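Local coordinates for protein peptidase S15/CocE/NonD (Thaumarchaeota archaeon SCGC AB-539-E09, PDB 4PF1) that is a serine aminopeptidase with an alpha/beta hydrolase fold, probably cleaving residues from the N-terminal end of peptides, at residues 156-161 / 180-185; 286-291 / 354-359; 65-70 / 161-166; 281-286 / 317-322. All blocks are in the same frame, centred on the assembly; numbering follows the deposited sequence.

Contact 1. Residues 156-161 / 180-185; sequences AAIGGS and AVVPFA
Val182 donates its N-H to Ala157 O at 2.9 Å, and two residues on Phe184 N reaches Gly159 O at 2.8 Å. In the opposite sense Ala157 N gives to Ala180 O at 3.2 Å, while Gly159 N reaches Val182 O only weakly. Segments 156-160 and 180-184 thus run parallel, their axes 5° apart, with bonds alternating in both directions. The Val182 bond lies in the plane of the Ala157 carbonyl; the Phe184 one is tilted from that of Gly159. Between the bonds Ile158 and Val182 stand side by side, pointing the same way, with CG2 of Ile158 3.7 Å from CB of Val182. The Phe184 ring turns its edge to Gly159 O. On the other face of the sheet Ala157 CB meets Val181 CG1 at 3.9 Å. Helix 162-169, which joins the two strands in a beta-alpha-beta crossover, covers Val181 and Pro183, while Met356 and Phe351 of helix 347-365 pack on Phe184. Gly160 CA passes 3.0 Å from Phe184 O, and a CB there would crowd CB of Phe184. Ser161 OG, anti to its own N (chi1 -158°), bonds His328 and a glycerol, probably from the crystallisation liquor, consistent with a Ser-His-Asp triad. Ser161 N, held by Phe184 O at 3.1 Å, and the positive phi of Ser161 (61°) are consistent with the nucleophile elbow of an alpha/beta hydrolase, at the end of two buried strands.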
loop_
_atom_site.group_PDB
_atom_site.type_symbol
_atom_site.label_atom_id
_atom_site.label_comp_id
_atom_site.label_asym_id
_atom_site.label_seq_id
_atom_site.Cartn_x
_atom_site.Cartn_y
_atom_site.Cartn_z
ATOM N N ALA A 156 -32.197 27.240 1.771
ATOM C CA ALA A 156 -31.638 26.754 0.515
ATOM C C ALA A 156 -31.628 25.237 0.533
ATOM O O ALA A 156 -31.433 24.643 1.593
ATOM C CB ALA A 156 -30.234 27.289 0.309
ATOM N N ALA A 157 -31.880 24.607 -0.620
ATOM C CA ALA A 157 -31.871 23.153 -0.722
ATOM C C ALA A 157 -30.686 22.690 -1.557
ATOM O O ALA A 157 -30.473 23.198 -2.659
ATOM C CB ALA A 157 -33.176 22.655 -1.325
ATOM N N ILE A 158 -29.864 21.783 -0.999
ATOM C CA ILE A 158 -28.689 21.241 -1.687
ATOM C C ILE A 158 -28.674 19.709 -1.536
ATOM O O ILE A 158 -29.321 19.170 -0.631
ATOM C CB ILE A 158 -27.346 21.902 -1.206
ATOM C CG1 ILE A 158 -26.847 21.313 0.140
ATOM C CG2 ILE A 158 -27.442 23.445 -1.167
ATOM C CD1 ILE A 158 -25.380 21.672 0.512
ATOM N N GLY A 159 -27.956 19.032 -2.428
ATOM C CA GLY A 159 -27.859 17.579 -2.413
ATOM C C GLY A 159 -27.515 16.975 -3.756
ATOM O O GLY A 159 -27.722 17.603 -4.796
ATOM N N GLY A 160 -26.994 15.753 -3.722
ATOM C CA GLY A 160 -26.607 15.018 -4.919
ATOM C C GLY A 160 -27.394 13.742 -5.143
ATOM O O GLY A 160 -27.898 13.147 -4.187
ATOM N N SER A 161 -27.482 13.302 -6.423
ATOM C CA SER A 161 -28.173 12.073 -6.852
ATOM C C SER A 161 -29.678 12.131 -6.494
ATOM O O SER A 161 -30.375 13.023 -6.989
ATOM C CB SER A 161 -27.497 10.844 -6.248
ATOM O OG SER A 161 -27.788 9.672 -6.986
ATOM N N ALA A 180 -32.617 29.698 -2.823
ATOM C CA ALA A 180 -31.674 29.133 -3.807
ATOM C C ALA A 180 -31.617 27.610 -3.727
ATOM O O ALA A 180 -31.961 27.039 -2.694
ATOM C CB ALA A 180 -30.275 29.707 -3.586
ATOM N N VAL A 181 -31.152 26.953 -4.811
ATOM C CA VAL A 181 -30.968 25.495 -4.852
ATOM C C VAL A 181 -29.620 25.139 -5.508
ATOM O O VAL A 181 -29.181 25.821 -6.438
ATOM C CB VAL A 181 -32.136 24.715 -5.531
ATOM C CG1 VAL A 181 -33.372 24.657 -4.637
ATOM C CG2 VAL A 181 -32.471 25.278 -6.908
ATOM N N VAL A 182 -28.967 24.070 -5.012
ATOM C CA VAL A 182 -27.709 23.569 -5.570
ATOM C C VAL A 182 -27.860 22.041 -5.836
ATOM O O VAL A 182 -27.412 21.220 -5.025
ATOM C CB VAL A 182 -26.456 23.903 -4.698
ATOM C CG1 VAL A 182 -25.169 23.470 -5.399
ATOM C CG2 VAL A 182 -26.392 25.389 -4.350
ATOM N N PRO A 183 -28.516 21.638 -6.953
ATOM C CA PRO A 183 -28.647 20.199 -7.225
ATOM C C PRO A 183 -27.370 19.605 -7.852
ATOM O O PRO A 183 -26.942 20.032 -8.928
ATOM C CB PRO A 183 -29.853 20.124 -8.168
ATOM C CG PRO A 183 -29.913 21.458 -8.837
ATOM C CD PRO A 183 -29.138 22.454 -8.019
ATOM N N PHE A 184 -26.737 18.651 -7.142
ATOM C CA PHE A 184 -25.543 17.936 -7.610
ATOM C C PHE A 184 -25.940 16.635 -8.277
ATOM O O PHE A 184 -26.844 15.956 -7.786
ATOM C CB PHE A 184 -24.593 17.606 -6.440
ATOM C CG PHE A 184 -23.884 18.741 -5.746
ATOM C CD1 PHE A 184 -24.492 19.421 -4.694
ATOM C CD2 PHE A 184 -22.554 19.025 -6.028
ATOM C CE1 PHE A 184 -23.806 20.417 -3.992
ATOM C CE2 PHE A 184 -21.871 20.029 -5.335
ATOM C CZ PHE A 184 -22.500 20.715 -4.318
ATOM N N ALA A 185 -25.271 16.276 -9.386
ATOM C CA ALA A 185 -25.435 14.996 -10.105
ATOM C C ALA A 185 -26.849 14.379 -9.926
ATOM O O ALA A 185 -26.973 13.216 -9.539
ATOM C CB ALA A 185 -24.384 14.017 -9.608
#

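Contact 2. Residues 286-291 / 354-359; sequences PMLIVG and NVMQPF
Leu288 projects from strand 287-291 into a hollow of helix 354-359, between Met356 and the ring of Phe359, in the strand-to-helix packing by which an alpha/beta hydrolase covers its central sheet. The short axes are 10.5 Å apart and run nearly antiparallel, at 157°; no hydrogen bond crosses, so the fit is one of shape. The bump has two parts. CB of Leu288 lies over one face of the Phe359 ring, 4.0 Å from its centroid and 16° off the normal, a CH-pi contact. Its CD2 methyl goes deeper, sitting 3.9 Å from Met356 CA and 4.1 Å from Met356 CG. With CG of Leu288 anti to the backbone N (chi1 -175°), the branch extends past the ring, and the Leu288 and Phe359 side chains slide by each other in opposite directions. The ring's far end fits beside Pro286, whose CB is 4.0 Å from Phe359 CZ. Met356 leads away from Leu288, its SD packing on Phe184 of the neighbouring strand, and Tyr363 adds an edge-to-face partner for Phe359. Even the Pro286 backbone takes part: its carbonyl O lies at the ring edge, 3.9 Å from Phe359 CZ.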
loop_
_atom_site.group_PDB
_atom_site.type_symbol
_atom_site.label_atom_id
_atom_site.label_comp_id
_atom_site.label_asym_id
_atom_site.label_seq_id
_atom_site.Cartn_x
_atom_site.Cartn_y
_atom_site.Cartn_z
ATOM N N PRO A 286 -33.228 30.633 -7.889
ATOM C CA PRO A 286 -31.860 30.560 -8.444
ATOM C C PRO A 286 -31.288 29.148 -8.310
ATOM O O PRO A 286 -31.425 28.520 -7.257
ATOM C CB PRO A 286 -31.075 31.572 -7.599
ATOM C CG PRO A 286 -32.111 32.454 -6.989
ATOM C CD PRO A 286 -33.299 31.586 -6.768
ATOM N N MET A 287 -30.707 28.634 -9.399
ATOM C CA MET A 287 -30.210 27.266 -9.477
ATOM C C MET A 287 -28.745 27.213 -9.873
ATOM O O MET A 287 -28.332 27.852 -10.845
ATOM C CB MET A 287 -31.051 26.482 -10.500
ATOM C CG MET A 287 -31.051 24.983 -10.289
ATOM S SD MET A 287 -32.089 24.114 -11.503
ATOM C CE MET A 287 -33.706 24.838 -11.145
ATOM N N LEU A 288 -27.971 26.408 -9.142
ATOM C CA LEU A 288 -26.571 26.140 -9.432
ATOM C C LEU A 288 -26.441 24.643 -9.743
ATOM O O LEU A 288 -26.302 23.824 -8.829
ATOM C CB LEU A 288 -25.671 26.578 -8.250
ATOM C CG LEU A 288 -24.140 26.465 -8.435
ATOM C CD1 LEU A 288 -23.633 27.397 -9.534
ATOM C CD2 LEU A 288 -23.416 26.775 -7.136
ATOM N N ILE A 289 -26.582 24.283 -11.029
ATOM C CA ILE A 289 -26.522 22.887 -11.471
ATOM C C ILE A 289 -25.063 22.432 -11.500
ATOM O O ILE A 289 -24.243 23.023 -12.202
ATOM C CB ILE A 289 -27.232 22.668 -12.840
ATOM C CG1 ILE A 289 -28.629 23.342 -12.866
ATOM C CG2 ILE A 289 -27.326 21.168 -13.161
ATOM C CD1 ILE A 289 -29.194 23.602 -14.266
ATOM N N VAL A 290 -24.745 21.397 -10.713
ATOM C CA VAL A 290 -23.384 20.880 -10.586
ATOM C C VAL A 290 -23.307 19.467 -11.158
ATOM O O VAL A 290 -23.872 18.526 -10.590
ATOM C CB VAL A 290 -22.885 20.924 -9.115
ATOM C CG1 VAL A 290 -21.371 20.789 -9.048
ATOM C CG2 VAL A 290 -23.342 22.195 -8.406
ATOM N N GLY A 291 -22.616 19.341 -12.285
ATOM C CA GLY A 291 -22.418 18.070 -12.967
ATOM C C GLY A 291 -20.967 17.635 -13.008
ATOM O O GLY A 291 -20.060 18.460 -12.871
ATOM N N ASN A 354 -15.265 28.678 -3.266
ATOM C CA ASN A 354 -15.167 29.874 -4.109
ATOM C C ASN A 354 -16.393 30.165 -4.984
ATOM O O ASN A 354 -16.514 31.291 -5.465
ATOM C CB ASN A 354 -13.924 29.798 -4.992
ATOM C CG ASN A 354 -12.645 29.855 -4.207
ATOM O OD1 ASN A 354 -12.175 30.928 -3.824
ATOM N ND2 ASN A 354 -12.071 28.697 -3.919
ATOM N N VAL A 355 -17.267 29.172 -5.231
ATOM C CA VAL A 355 -18.428 29.375 -6.107
ATOM C C VAL A 355 -19.749 29.107 -5.357
ATOM O O VAL A 355 -20.610 29.984 -5.337
ATOM C CB VAL A 355 -18.339 28.525 -7.414
ATOM C CG1 VAL A 355 -19.520 28.811 -8.344
ATOM C CG2 VAL A 355 -17.014 28.752 -8.141
ATOM N N MET A 356 -19.911 27.900 -4.757
ATOM C CA MET A 356 -21.154 27.505 -4.080
ATOM C C MET A 356 -21.451 28.349 -2.827
ATOM O O MET A 356 -22.578 28.820 -2.681
ATOM C CB MET A 356 -21.155 26.008 -3.724
ATOM C CG MET A 356 -22.537 25.494 -3.312
ATOM S SD MET A 356 -22.535 23.861 -2.532
ATOM C CE MET A 356 -21.670 24.218 -1.020
ATOM N N GLN A 357 -20.468 28.516 -1.918
ATOM C CA GLN A 357 -20.691 29.298 -0.697
ATOM C C GLN A 357 -20.996 30.793 -1.017
ATOM O O GLN A 357 -22.004 31.284 -0.510
ATOM C CB GLN A 357 -19.529 29.153 0.305
ATOM C CG GLN A 357 -19.891 29.562 1.750
ATOM C CD GLN A 357 -21.134 28.879 2.307
ATOM O OE1 GLN A 357 -21.365 27.674 2.125
ATOM N NE2 GLN A 357 -21.948 29.636 3.025
ATOM N N PRO A 358 -20.256 31.503 -1.922
ATOM C CA PRO A 358 -20.634 32.899 -2.232
ATOM C C PRO A 358 -22.008 32.995 -2.911
ATOM O O PRO A 358 -22.721 33.971 -2.688
ATOM C CB PRO A 358 -19.508 33.379 -3.156
ATOM C CG PRO A 358 -18.368 32.461 -2.876
ATOM C CD PRO A 358 -19.012 31.134 -2.626
ATOM N N PHE A 359 -22.393 31.964 -3.702
ATOM C CA PHE A 359 -23.719 31.873 -4.331
ATOM C C PHE A 359 -24.797 31.856 -3.236
ATOM O O PHE A 359 -25.710 32.680 -3.260
ATOM C CB PHE A 359 -23.811 30.607 -5.221
ATOM C CG PHE A 359 -25.194 30.244 -5.724
ATOM C CD1 PHE A 359 -25.735 30.872 -6.841
ATOM C CD2 PHE A 359 -25.936 29.242 -5.107
ATOM C CE1 PHE A 359 -27.002 30.519 -7.319
ATOM C CE2 PHE A 359 -27.205 28.894 -5.583
ATOM C CZ PHE A 359 -27.730 29.535 -6.683
#

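Contact 3. Residues 65-70 / 161-166; sequences TRTPYH and SYEGYT
Glu163 reaches from helix 162-166 along the end of strand 65-67, and every part of its side chain meets that strand. CB lies 3.9 Å from Thr65 CG2. CG, anti to the carbonyl carbon (chi1 -64°), passes 3.7 Å from Arg66 O, and the chain then runs extended to the carboxylate. There OE1 comes 3.4 Å from the Thr65 methyl CG2, while OE2 accepts the Thr67 hydroxyl at 2.8 Å through its anti lone pair. Thr67 OG1 also receives Tyr69 N at 2.9 Å, closing an ST turn. Arg74 makes a salt bridge to OE2, so one buried oxygen has two donors. A glutamine in place of Glu163 would probably leave Arg74 without its charged mate. This is the alpha/beta hydrolase region where the helix after the probable nucleophile Ser161 packs against the loop leaving a neighbouring strand. Pro68 CG sits over one face of the Tyr162 ring, 3.5 Å from its centroid, a CH-pi contact. Tyr69 OH, bonded to Tyr210, approaches Tyr162 CB to 3.6 Å, and water 3 links that hydroxyl to Ser161 OG. One turn later, water 2 connects Arg66 N with Thr166 OG1.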
loop_
_atom_site.group_PDB
_atom_site.type_symbol
_atom_site.label_atom_id
_atom_site.label_comp_id
_atom_site.label_asym_id
_atom_site.label_seq_id
_atom_site.Cartn_x
_atom_site.Cartn_y
_atom_site.Cartn_z
ATOM N N THR A 65 -31.554 19.254 3.150
ATOM C CA THR A 65 -31.305 18.094 2.300
ATOM C C THR A 65 -32.334 17.015 2.657
ATOM O O THR A 65 -32.484 16.671 3.827
ATOM C CB THR A 65 -29.851 17.614 2.424
ATOM O OG1 THR A 65 -28.970 18.722 2.200
ATOM C CG2 THR A 65 -29.524 16.490 1.440
ATOM N N ARG A 66 -33.071 16.528 1.652
ATOM C CA ARG A 66 -34.114 15.517 1.834
ATOM C C ARG A 66 -33.611 14.204 1.237
ATOM O O ARG A 66 -33.292 14.149 0.047
ATOM C CB ARG A 66 -35.437 15.998 1.210
ATOM C CG ARG A 66 -35.840 17.403 1.711
ATOM C CD ARG A 66 -37.241 17.826 1.319
ATOM N NE ARG A 66 -38.255 16.970 1.932
ATOM C CZ ARG A 66 -38.956 16.056 1.271
ATOM N NH1 ARG A 66 -39.829 15.295 1.909
ATOM N NH2 ARG A 66 -38.784 15.894 -0.036
ATOM N N THR A 67 -33.447 13.175 2.092
ATOM C CA THR A 67 -32.766 11.935 1.722
ATOM C C THR A 67 -33.547 10.626 1.980
ATOM O O THR A 67 -34.151 10.465 3.041
ATOM C CB THR A 67 -31.409 11.868 2.504
ATOM O OG1 THR A 67 -30.679 10.697 2.136
ATOM C CG2 THR A 67 -31.583 11.915 4.033
ATOM N N PRO A 68 -33.383 9.610 1.091
ATOM C CA PRO A 68 -33.915 8.276 1.399
ATOM C C PRO A 68 -32.803 7.381 2.001
ATOM O O PRO A 68 -32.941 6.156 2.010
ATOM C CB PRO A 68 -34.336 7.770 0.023
ATOM C CG PRO A 68 -33.273 8.372 -0.913
ATOM C CD PRO A 68 -32.696 9.607 -0.223
ATOM N N TYR A 69 -31.671 7.998 2.455
ATOM C CA TYR A 69 -30.491 7.261 2.927
ATOM C C TYR A 69 -30.153 7.486 4.411
ATOM O O TYR A 69 -28.969 7.540 4.763
ATOM C CB TYR A 69 -29.256 7.592 2.054
ATOM C CG TYR A 69 -29.486 7.414 0.568
ATOM C CD1 TYR A 69 -29.869 6.183 0.042
ATOM C CD2 TYR A 69 -29.288 8.468 -0.319
ATOM C CE1 TYR A 69 -30.092 6.016 -1.322
ATOM C CE2 TYR A 69 -29.513 8.315 -1.686
ATOM C CZ TYR A 69 -29.909 7.084 -2.184
ATOM O OH TYR A 69 -30.126 6.922 -3.530
ATOM N N HIS A 70 -31.182 7.533 5.285
ATOM C CA HIS A 70 -31.039 7.615 6.751
ATOM C C HIS A 70 -30.455 8.967 7.210
ATOM O O HIS A 70 -29.245 9.080 7.427
ATOM C CB HIS A 70 -30.170 6.438 7.272
ATOM C CG HIS A 70 -30.466 5.992 8.669
ATOM N ND1 HIS A 70 -31.397 6.643 9.462
ATOM C CD2 HIS A 70 -29.960 4.945 9.358
ATOM C CE1 HIS A 70 -31.410 5.984 10.609
ATOM N NE2 HIS A 70 -30.566 4.953 10.591
ATOM N N SER A 161 -27.482 13.302 -6.423
ATOM C CA SER A 161 -28.173 12.073 -6.852
ATOM C C SER A 161 -29.678 12.131 -6.494
ATOM O O SER A 161 -30.375 13.023 -6.989
ATOM C CB SER A 161 -27.497 10.844 -6.248
ATOM O OG SER A 161 -27.788 9.672 -6.986
ATOM N N TYR A 162 -30.172 11.207 -5.624
ATOM C CA TYR A 162 -31.565 11.204 -5.151
ATOM C C TYR A 162 -31.838 12.485 -4.356
ATOM O O TYR A 162 -32.912 13.072 -4.481
ATOM C CB TYR A 162 -31.838 9.962 -4.283
ATOM C CG TYR A 162 -33.293 9.537 -4.208
ATOM C CD1 TYR A 162 -34.233 10.311 -3.527
ATOM C CD2 TYR A 162 -33.704 8.302 -4.699
ATOM C CE1 TYR A 162 -35.560 9.897 -3.403
ATOM C CE2 TYR A 162 -35.028 7.879 -4.582
ATOM C CZ TYR A 162 -35.949 8.674 -3.921
ATOM O OH TYR A 162 -37.252 8.253 -3.792
ATOM N N GLU A 163 -30.838 12.942 -3.572
ATOM C CA GLU A 163 -30.924 14.188 -2.804
ATOM C C GLU A 163 -30.921 15.396 -3.753
ATOM O O GLU A 163 -31.405 16.462 -3.389
ATOM C CB GLU A 163 -29.779 14.287 -1.785
ATOM C CG GLU A 163 -29.837 13.205 -0.715
ATOM C CD GLU A 163 -28.638 13.115 0.210
ATOM O OE1 GLU A 163 -27.703 13.934 0.072
ATOM O OE2 GLU A 163 -28.637 12.216 1.080
ATOM N N GLY A 164 -30.395 15.200 -4.963
ATOM C CA GLY A 164 -30.410 16.198 -6.023
ATOM C C GLY A 164 -31.778 16.260 -6.668
ATOM O O GLY A 164 -32.255 17.339 -7.018
ATOM N N TYR A 165 -32.428 15.084 -6.805
ATOM C CA TYR A 165 -33.790 14.947 -7.327
ATOM C C TYR A 165 -34.770 15.643 -6.375
ATOM O O TYR A 165 -35.643 16.375 -6.835
ATOM C CB TYR A 165 -34.152 13.451 -7.514
ATOM C CG TYR A 165 -35.628 13.173 -7.706
ATOM C CD1 TYR A 165 -36.212 13.236 -8.967
ATOM C CD2 TYR A 165 -36.433 12.799 -6.632
ATOM C CE1 TYR A 165 -37.569 12.974 -9.150
ATOM C CE2 TYR A 165 -37.797 12.552 -6.802
ATOM C CZ TYR A 165 -38.357 12.628 -8.066
ATOM O OH TYR A 165 -39.689 12.355 -8.255
ATOM N N THR A 166 -34.605 15.437 -5.046
ATOM C CA THR A 166 -35.477 16.069 -4.046
ATOM C C THR A 166 -35.246 17.583 -4.023
ATOM O O THR A 166 -36.199 18.326 -3.820
ATOM C CB THR A 166 -35.308 15.445 -2.656
ATOM O OG1 THR A 166 -33.970 15.628 -2.208
ATOM C CG2 THR A 166 -35.688 13.968 -2.621
HETATM O O HOH W 1 -38.137 17.857 -2.115
HETATM O O HOH W 2 -32.923 17.776 -0.923
HETATM O O HOH W 3 -28.683 8.412 -4.835
#

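Contact 4. Residues 281-286 / 317-322; sequences HPLTVP and KLVHFV
This is an apolar packing contact without hydrogen bonds between the two segments, at the N-terminal ends of two inner strands of the central sheet of the alpha/beta hydrolase fold: the irregular loop 281-286 leads into strand 287-292, and Leu318 precedes the neighbouring parallel strand 319-324. The evidence lies mostly in Leu318, the residue that loses most surface here. Its CG stands anti to the carbonyl carbon (chi1 -57°), which turns the branched end toward the loop, and the two methyls divide the loop backbone between them. Leu318 CD1 lies 3.4 Å from Leu283 O, whereas Leu318 CD2 lies 3.4 Å from Thr284 O. Leu318 CD2 also touches the proline ring, 3.9 Å from Pro286 CG, the two side chains meeting at a slant. With an alanine in place of Leu318, the Pro286 ring and the Leu283 and Thr284 carbonyl oxygens would probably lose the methyls packed on them, opening a gap at this partly exposed corner. Beside it, Leu283 and Val319 cross at about a right angle: CG2 of Val319 meets CD2 of Leu283 at 3.6 Å. Leu283 has its CG anti to the backbone N (chi1 175°), which carries both methyls toward the valine. Leu309 of helix 301-309 packs against both of these side chains. The start of the strand is held separately, by Asp313, whose OD2 accepts the N-H groups of Leu318 and Val319. Where the two backbones come closest, at the CA atoms of Pro286 and Leu318, Pro286 CA makes a C-H...O contact of 3.5 Å with Leu318 O.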
loop_
_atom_site.group_PDB
_atom_site.type_symbol
_atom_site.label_atom_id
_atom_site.label_comp_id
_atom_site.label_asym_id
_atom_site.label_seq_id
_atom_site.Cartn_x
_atom_site.Cartn_y
_atom_site.Cartn_z
ATOM N N HIS A 281 -42.844 24.129 -15.949
ATOM C CA HIS A 281 -43.126 24.868 -14.716
ATOM C C HIS A 281 -42.340 26.189 -14.660
ATOM O O HIS A 281 -41.273 26.278 -15.268
ATOM C CB HIS A 281 -42.803 24.005 -13.488
ATOM C CG HIS A 281 -43.835 22.962 -13.211
ATOM N ND1 HIS A 281 -44.926 23.224 -12.400
ATOM C CD2 HIS A 281 -43.926 21.692 -13.671
ATOM C CE1 HIS A 281 -45.631 22.105 -12.377
ATOM N NE2 HIS A 281 -45.069 21.157 -13.131
ATOM N N PRO A 282 -42.832 27.226 -13.931
ATOM C CA PRO A 282 -42.075 28.488 -13.863
ATOM C C PRO A 282 -40.726 28.326 -13.162
ATOM O O PRO A 282 -40.607 27.573 -12.190
ATOM C CB PRO A 282 -43.001 29.423 -13.073
ATOM C CG PRO A 282 -44.348 28.781 -13.122
ATOM C CD PRO A 282 -44.089 27.318 -13.162
ATOM N N LEU A 283 -39.706 29.009 -13.690
ATOM C CA LEU A 283 -38.355 29.024 -13.147
ATOM C C LEU A 283 -38.177 30.328 -12.369
ATOM O O LEU A 283 -38.056 31.397 -12.973
ATOM C CB LEU A 283 -37.343 28.892 -14.300
ATOM C CG LEU A 283 -35.862 28.998 -13.959
ATOM C CD1 LEU A 283 -35.290 27.646 -13.554
ATOM C CD2 LEU A 283 -35.100 29.556 -15.127
ATOM N N THR A 284 -38.262 30.251 -11.028
ATOM C CA THR A 284 -38.194 31.431 -10.155
ATOM C C THR A 284 -37.043 31.351 -9.144
ATOM O O THR A 284 -36.545 32.389 -8.705
ATOM C CB THR A 284 -39.527 31.613 -9.399
ATOM O OG1 THR A 284 -39.822 30.419 -8.670
ATOM C CG2 THR A 284 -40.694 31.969 -10.328
ATOM N N VAL A 285 -36.654 30.128 -8.751
ATOM C CA VAL A 285 -35.614 29.885 -7.749
ATOM C C VAL A 285 -34.216 29.851 -8.409
ATOM O O VAL A 285 -34.018 29.093 -9.366
ATOM C CB VAL A 285 -35.901 28.569 -6.960
ATOM C CG1 VAL A 285 -34.881 28.350 -5.842
ATOM C CG2 VAL A 285 -37.324 28.560 -6.398
ATOM N N PRO A 286 -33.228 30.633 -7.889
ATOM C CA PRO A 286 -31.860 30.560 -8.444
ATOM C C PRO A 286 -31.288 29.148 -8.310
ATOM O O PRO A 286 -31.425 28.520 -7.257
ATOM C CB PRO A 286 -31.075 31.572 -7.599
ATOM C CG PRO A 286 -32.111 32.454 -6.989
ATOM C CD PRO A 286 -33.299 31.586 -6.768
ATOM N N LYS A 317 -29.976 35.079 -15.162
ATOM C CA LYS A 317 -30.258 35.643 -13.847
ATOM C C LYS A 317 -30.403 34.563 -12.766
ATOM O O LYS A 317 -30.060 34.814 -11.611
ATOM C CB LYS A 317 -31.540 36.490 -13.906
ATOM C CG LYS A 317 -31.493 37.743 -13.037
ATOM C CD LYS A 317 -32.825 38.499 -13.039
ATOM C CE LYS A 317 -32.947 39.488 -14.178
ATOM N NZ LYS A 317 -34.293 40.118 -14.218
ATOM N N LEU A 318 -30.922 33.375 -13.131
ATOM C CA LEU A 318 -31.196 32.319 -12.154
ATOM C C LEU A 318 -30.406 31.016 -12.375
ATOM O O LEU A 318 -30.060 30.361 -11.394
ATOM C CB LEU A 318 -32.708 31.995 -12.138
ATOM C CG LEU A 318 -33.661 33.165 -11.834
ATOM C CD1 LEU A 318 -35.038 32.910 -12.406
ATOM C CD2 LEU A 318 -33.750 33.438 -10.337
ATOM N N VAL A 319 -30.160 30.614 -13.637
ATOM C CA VAL A 319 -29.516 29.323 -13.917
ATOM C C VAL A 319 -28.002 29.455 -14.186
ATOM O O VAL A 319 -27.574 30.261 -15.013
ATOM C CB VAL A 319 -30.231 28.559 -15.071
ATOM C CG1 VAL A 319 -29.606 27.187 -15.304
ATOM C CG2 VAL A 319 -31.720 28.413 -14.792
ATOM N N HIS A 320 -27.212 28.622 -13.487
ATOM C CA HIS A 320 -25.763 28.492 -13.643
ATOM C C HIS A 320 -25.408 27.013 -13.752
ATOM O O HIS A 320 -25.929 26.204 -12.985
ATOM C CB HIS A 320 -25.013 29.131 -12.466
ATOM C CG HIS A 320 -25.362 30.564 -12.223
ATOM N ND1 HIS A 320 -24.660 31.589 -12.830
ATOM C CD2 HIS A 320 -26.321 31.097 -11.433
ATOM C CE1 HIS A 320 -25.214 32.708 -12.393
ATOM N NE2 HIS A 320 -26.221 32.461 -11.553
ATOM N N PHE A 321 -24.531 26.654 -14.703
ATOM C CA PHE A 321 -24.107 25.268 -14.892
ATOM C C PHE A 321 -22.612 25.116 -14.618
ATOM O O PHE A 321 -21.796 25.829 -15.201
ATOM C CB PHE A 321 -24.464 24.777 -16.310
ATOM C CG PHE A 321 -24.013 23.383 -16.692
ATOM C CD1 PHE A 321 -24.209 22.307 -15.831
ATOM C CD2 PHE A 321 -23.469 23.132 -17.947
ATOM C CE1 PHE A 321 -23.806 21.019 -16.193
ATOM C CE2 PHE A 321 -23.074 21.842 -18.312
ATOM C CZ PHE A 321 -23.244 20.794 -17.433
ATOM N N VAL A 322 -22.265 24.196 -13.706
ATOM C CA VAL A 322 -20.883 23.888 -13.341
ATOM C C VAL A 322 -20.599 22.439 -13.735
ATOM O O VAL A 322 -21.327 21.536 -13.326
ATOM C CB VAL A 322 -20.580 24.153 -11.834
ATOM C CG1 VAL A 322 -19.120 23.840 -11.503
ATOM C CG2 VAL A 322 -20.918 25.589 -11.444
#

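How the contacts relate
From the N terminus, strand 60-67 comes first, and contact 3 closes a long loop from it to helix 162-169. Contact 1 opens inside that loop and closes beyond it at 180-185, so the two cross; they share Ser161, and Thr65 OG1 bonds Ile158 O. Contacts 4 and 2 follow in series. They cross each other too, sharing Pro286: contact 4 closes at 317-322, contact 2 only at helix 347-365. Segment 286-291 joins the groups, since Val181 N bonds Pro286 O and Met287 N bonds Leu318 O. Together they tie five neighbouring parallel strands to helices 162-169 and 347-365; contacts 2 and 3 do not touch, their centres about 18 Å apart.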